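Local coordinates for protein putative metallopeptidase (Corynebacterium diphtheriae, PDB 3QOC) that is the N-terminal creatinase/prolidase-like domain of a putative metallopeptidase, a protein that probably acts as a metal-dependent aminopeptidase through a catalytic part absent from this construct, at residues 88-91 and 92-95; 99-103 and 104-108. All blocks are in the same frame, centred on the assembly; numbering follows the deposited sequence.

Contact 1 of 2, residues 88-91 and 92-95; sequences ALLS and DING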
loop_
_atom_site.group_PDB
_atom_site.type_symbol
_atom_site.label_atom_id
_atom_site.label_comp_id
_atom_site.label_asym_id
_atom_site.label_seq_id
_atom_site.Cartn_x
_atom_site.Cartn_y
_atom_site.Cartn_z
ATOM N N ALA A 88 10.640 1.397 1.130
ATOM C CA ALA A 88 10.709 2.842 0.855
ATOM C C ALA A 88 9.434 3.566 1.212
ATOM O O ALA A 88 9.503 4.641 1.757
ATOM C CB ALA A 88 11.154 3.144 -0.610
ATOM N N LEU A 89 8.256 3.033 0.888
ATOM C CA LEU A 89 6.974 3.627 1.416
ATOM C C LEU A 89 6.970 3.677 2.926
ATOM O O LEU A 89 6.639 4.701 3.511
ATOM C CB LEU A 89 5.693 2.856 0.981
ATOM C CG LEU A 89 5.281 2.785 -0.479
ATOM C CD1 LEU A 89 4.083 1.753 -0.628
ATOM C CD2 LEU A 89 4.963 4.231 -0.974
ATOM N N LEU A 90 7.340 2.577 3.575
ATOM C CA LEU A 90 7.262 2.508 5.035
ATOM C C LEU A 90 8.189 3.519 5.700
ATOM O O LEU A 90 7.812 4.190 6.656
ATOM C CB LEU A 90 7.541 1.079 5.528
ATOM C CG LEU A 90 7.279 0.732 6.975
ATOM C CD1 LEU A 90 5.824 1.028 7.373
ATOM C CD2 LEU A 90 7.601 -0.728 7.195
ATOM N N SER A 91 9.372 3.721 5.140
ATOM C CA SER A 91 10.339 4.598 5.799
ATOM C C SER A 91 9.880 6.059 5.726
ATOM O O SER A 91 10.370 6.918 6.431
ATOM C CB SER A 91 11.724 4.403 5.166
ATOM O OG SER A 91 12.265 5.658 4.844
ATOM N N ASP A 92 8.963 6.342 4.818
ATOM C CA ASP A 92 8.415 7.705 4.683
ATOM C C ASP A 92 7.237 8.059 5.633
ATOM O O ASP A 92 6.778 9.191 5.649
ATOM C CB ASP A 92 8.061 7.972 3.227
ATOM C CG ASP A 92 9.250 8.557 2.448
ATOM O OD1 ASP A 92 10.386 8.634 2.988
ATOM O OD2 ASP A 92 9.063 8.948 1.292
ATOM N N ILE A 93 6.761 7.084 6.395
ATOM C CA ILE A 93 5.693 7.300 7.333
ATOM C C ILE A 93 6.245 7.895 8.630
ATOM O O ILE A 93 7.207 7.348 9.206
ATOM C CB ILE A 93 4.999 6.004 7.652
ATOM C CG1 ILE A 93 4.397 5.451 6.382
ATOM C CG2 ILE A 93 3.889 6.210 8.657
ATOM C CD1 ILE A 93 3.715 4.238 6.636
ATOM N N ASN A 94 5.645 9.004 9.063
ATOM C CA ASN A 94 5.991 9.685 10.337
ATOM C C ASN A 94 4.996 9.229 11.426
ATOM O O ASN A 94 3.788 9.326 11.228
ATOM C CB ASN A 94 5.912 11.201 10.197
ATOM C CG ASN A 94 6.263 11.709 8.787
ATOM O OD1 ASN A 94 5.366 11.884 7.913
ATOM N ND2 ASN A 94 7.560 12.019 8.571
ATOM N N GLY A 95 5.490 8.714 12.554
ATOM C CA GLY A 95 4.614 8.110 13.562
ATOM C C GLY A 95 3.775 9.121 14.306
ATOM O O GLY A 95 3.930 10.321 14.111
HETATM O O HOH W 1 8.249 4.702 9.199
#
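Leu90 O is gripped by two donors, the backbone N of Ile93 and a water. Ile93 N reaches Leu90 O at 3.1 Å in a fairly straight bond (165° at the hydrogen), although the donor stands well above the carbonyl plane. The water gives one hydrogen to Leu90 O at 2.6 Å and the other to Ile93 O at 2.8 Å, clasping the two carbonyls of the turn. Ser91 and Asp92, both with helix-like backbone angles, form the corners of this type I turn. One residue earlier, Asp92 N meets Leu89 O at 3.1 Å through a more bent bond of 139°. Ile93 then takes an extended backbone, and the chain leaves helix 85-91 for strand 97-102, so that helix 85-91 links the edge strand 78-81 to the parallel strand 97-102, across three intervening strands of the mixed sheet. The turn also brings two side chains together: the terminal methyls Leu90 CD1 and Ile93 CD1 touch at 3.9 Å. Leu90 reaches this point because its CG lies anti to the backbone N (chi1 -170°), whereas Ile93 carries CG1 beside its own N, and CG1 packs against Leu89 O at 3.7 Å. Leu90 also lies on Val122, Leu124 and Leu114, and Ile93 on Val122 and Ile51. On the more exposed flank, the Asp92 carboxylate makes a salt bridge through OD2 with Arg59 of strand 58-62.

Contact 2 of 2, residues 99-103 and 104-108; sequences VGFEA and DYLSV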
loop_
_atom_site.group_PDB
_atom_site.type_symbol
_atom_site.label_atom_id
_atom_site.label_comp_id
_atom_site.label_asym_id
_atom_site.label_seq_id
_atom_site.Cartn_x
_atom_site.Cartn_y
_atom_site.Cartn_z
ATOM N N VAL A 99 0.415 0.179 11.191
ATOM C CA VAL A 99 0.429 -0.159 9.768
ATOM C C VAL A 99 0.279 -1.665 9.629
ATOM O O VAL A 99 1.141 -2.403 10.095
ATOM C CB VAL A 99 1.709 0.270 9.104
ATOM C CG1 VAL A 99 1.691 -0.155 7.606
ATOM C CG2 VAL A 99 1.837 1.739 9.220
ATOM N N GLY A 100 -0.837 -2.098 9.071
ATOM C CA GLY A 100 -1.086 -3.514 8.802
ATOM C C GLY A 100 -0.256 -4.015 7.616
ATOM O O GLY A 100 0.087 -3.225 6.763
ATOM N N PHE A 101 0.036 -5.322 7.561
ATOM C CA PHE A 101 0.692 -5.946 6.440
ATOM C C PHE A 101 0.098 -7.290 6.144
ATOM O O PHE A 101 -0.541 -7.878 6.985
ATOM C CB PHE A 101 2.243 -6.033 6.625
ATOM C CG PHE A 101 2.666 -6.913 7.734
ATOM C CD1 PHE A 101 2.991 -8.243 7.493
ATOM C CD2 PHE A 101 2.821 -6.413 9.019
ATOM C CE1 PHE A 101 3.370 -9.087 8.530
ATOM C CE2 PHE A 101 3.240 -7.239 10.034
ATOM C CZ PHE A 101 3.508 -8.591 9.782
ATOM N N GLU A 102 0.293 -7.788 4.946
ATOM C CA GLU A 102 -0.371 -8.991 4.564
ATOM C C GLU A 102 0.453 -10.206 5.079
ATOM O O GLU A 102 1.381 -10.730 4.422
ATOM C CB GLU A 102 -0.536 -9.021 3.059
ATOM C CG GLU A 102 -1.335 -7.911 2.534
ATOM C CD GLU A 102 -1.452 -7.988 1.008
ATOM O OE1 GLU A 102 -0.536 -7.494 0.293
ATOM O OE2 GLU A 102 -2.451 -8.565 0.532
ATOM N N ALA A 103 0.100 -10.672 6.243
ATOM C CA ALA A 103 0.972 -11.640 6.938
ATOM C C ALA A 103 0.888 -13.019 6.256
ATOM O O ALA A 103 1.774 -13.829 6.373
ATOM C CB ALA A 103 0.572 -11.739 8.453
ATOM N N ASP A 104 -0.191 -13.246 5.525
ATOM C CA ASP A 104 -0.329 -14.461 4.776
ATOM C C ASP A 104 0.542 -14.494 3.519
ATOM O O ASP A 104 0.647 -15.562 2.893
ATOM C CB ASP A 104 -1.799 -14.620 4.311
ATOM C CG ASP A 104 -2.761 -14.924 5.437
ATOM O OD1 ASP A 104 -2.296 -15.205 6.589
ATOM O OD2 ASP A 104 -3.988 -14.889 5.152
ATOM N N TYR A 105 1.095 -13.341 3.114
ATOM C CA TYR A 105 1.831 -13.262 1.881
ATOM C C TYR A 105 3.264 -12.845 2.042
ATOM O O TYR A 105 4.109 -13.191 1.221
ATOM C CB TYR A 105 1.146 -12.316 0.879
ATOM C CG TYR A 105 -0.252 -12.746 0.511
ATOM C CD1 TYR A 105 -0.498 -13.494 -0.631
ATOM C CD2 TYR A 105 -1.326 -12.464 1.337
ATOM C CE1 TYR A 105 -1.800 -13.903 -0.962
ATOM C CE2 TYR A 105 -2.589 -12.834 1.009
ATOM C CZ TYR A 105 -2.817 -13.548 -0.155
ATOM O OH TYR A 105 -4.088 -13.962 -0.438
ATOM N N LEU A 106 3.581 -12.078 3.058
ATOM C CA LEU A 106 4.972 -11.680 3.235
ATOM C C LEU A 106 5.743 -12.831 3.894
ATOM O O LEU A 106 5.191 -13.555 4.773
ATOM C CB LEU A 106 4.985 -10.453 4.106
ATOM C CG LEU A 106 6.063 -9.433 3.924
ATOM C CD1 LEU A 106 6.078 -8.922 2.475
ATOM C CD2 LEU A 106 5.823 -8.389 4.989
ATOM N N SER A 107 6.994 -13.026 3.489
ATOM C CA SER A 107 7.817 -14.021 4.105
ATOM C C SER A 107 8.433 -13.457 5.374
ATOM O O SER A 107 8.531 -12.274 5.543
ATOM C CB SER A 107 8.942 -14.390 3.189
ATOM O OG SER A 107 9.681 -13.237 2.926
ATOM N N VAL A 108 8.857 -14.352 6.247
ATOM C CA VAL A 108 9.567 -13.955 7.450
ATOM C C VAL A 108 10.709 -13.050 7.102
ATOM O O VAL A 108 10.876 -12.005 7.724
ATOM C CB VAL A 108 10.039 -15.140 8.217
ATOM C CG1 VAL A 108 10.743 -14.675 9.581
ATOM C CG2 VAL A 108 8.847 -16.050 8.476
#
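Two successive amides converge on Glu102 O: Tyr105 N at 2.9 Å and Leu106 N also at 2.9 Å. Their directions differ. Tyr105 N stands above the carbonyl plane, with a C=O...N angle of 122°, while Leu106 N lies almost along the C=O axis at 176°. The first bond closes a type I turn with Ala103 and Asp104 at its corners; the second carries the chain one residue further round. The turned-back chain brings the Tyr105 ring across the Glu102 side chain at a slant, where Tyr105 CD2 touches Glu102 CB at 3.9 Å and the carboxylate and ring planes are 36° apart. Beyond CG, which sits beside the backbone N, the Glu102 chain runs extended into the fold. Its OE2 bonds His36 ND1 and its OE1 takes the amides of Thr32 and His33, so both oxygens of this buried carboxylate have partners. The Tyr105 ring in turn meets His36 edge-to-face. Leu106 turns back toward the strand: CB rests on Glu102 O at 3.6 Å, and CD2 reaches Phe101 CD1 at 3.8 Å, the two side chains crossing at about a right angle. Farther on, Ser107 is the N-cap of helix 108-117, its OG bonding Gln110 N. Here the turn and the helix cap form the strand-to-helix joint of a beta-alpha-beta unit made of strand 97-102, helix 108-117 and the neighbouring parallel strand 122-127.

In the fold
Contacts 1 and 2 follow one another along the chain, contact 1 ahead of strand 97-102, contact 2 including most of the strand and the turn after it, with centres about 16 Å apart. Contact 1 brings the chain from helix 85-91 to the strand, and contact 2 takes it on to helix 108-117. They meet where Ile93 CD1 packs 4.1 Å from Val99 CG2. Both feed one hydrophobic layer: Leu90 and Leu106 each touch Leu114, while Leu90 and Phe101 share Leu124 of strand 122-127. This layer packs helix 108-117 against the sheet, within the creatinase/prolidase N-terminal domain. The M24 peptidase part lies beyond this construct, so neither contact can be placed relative to the active site.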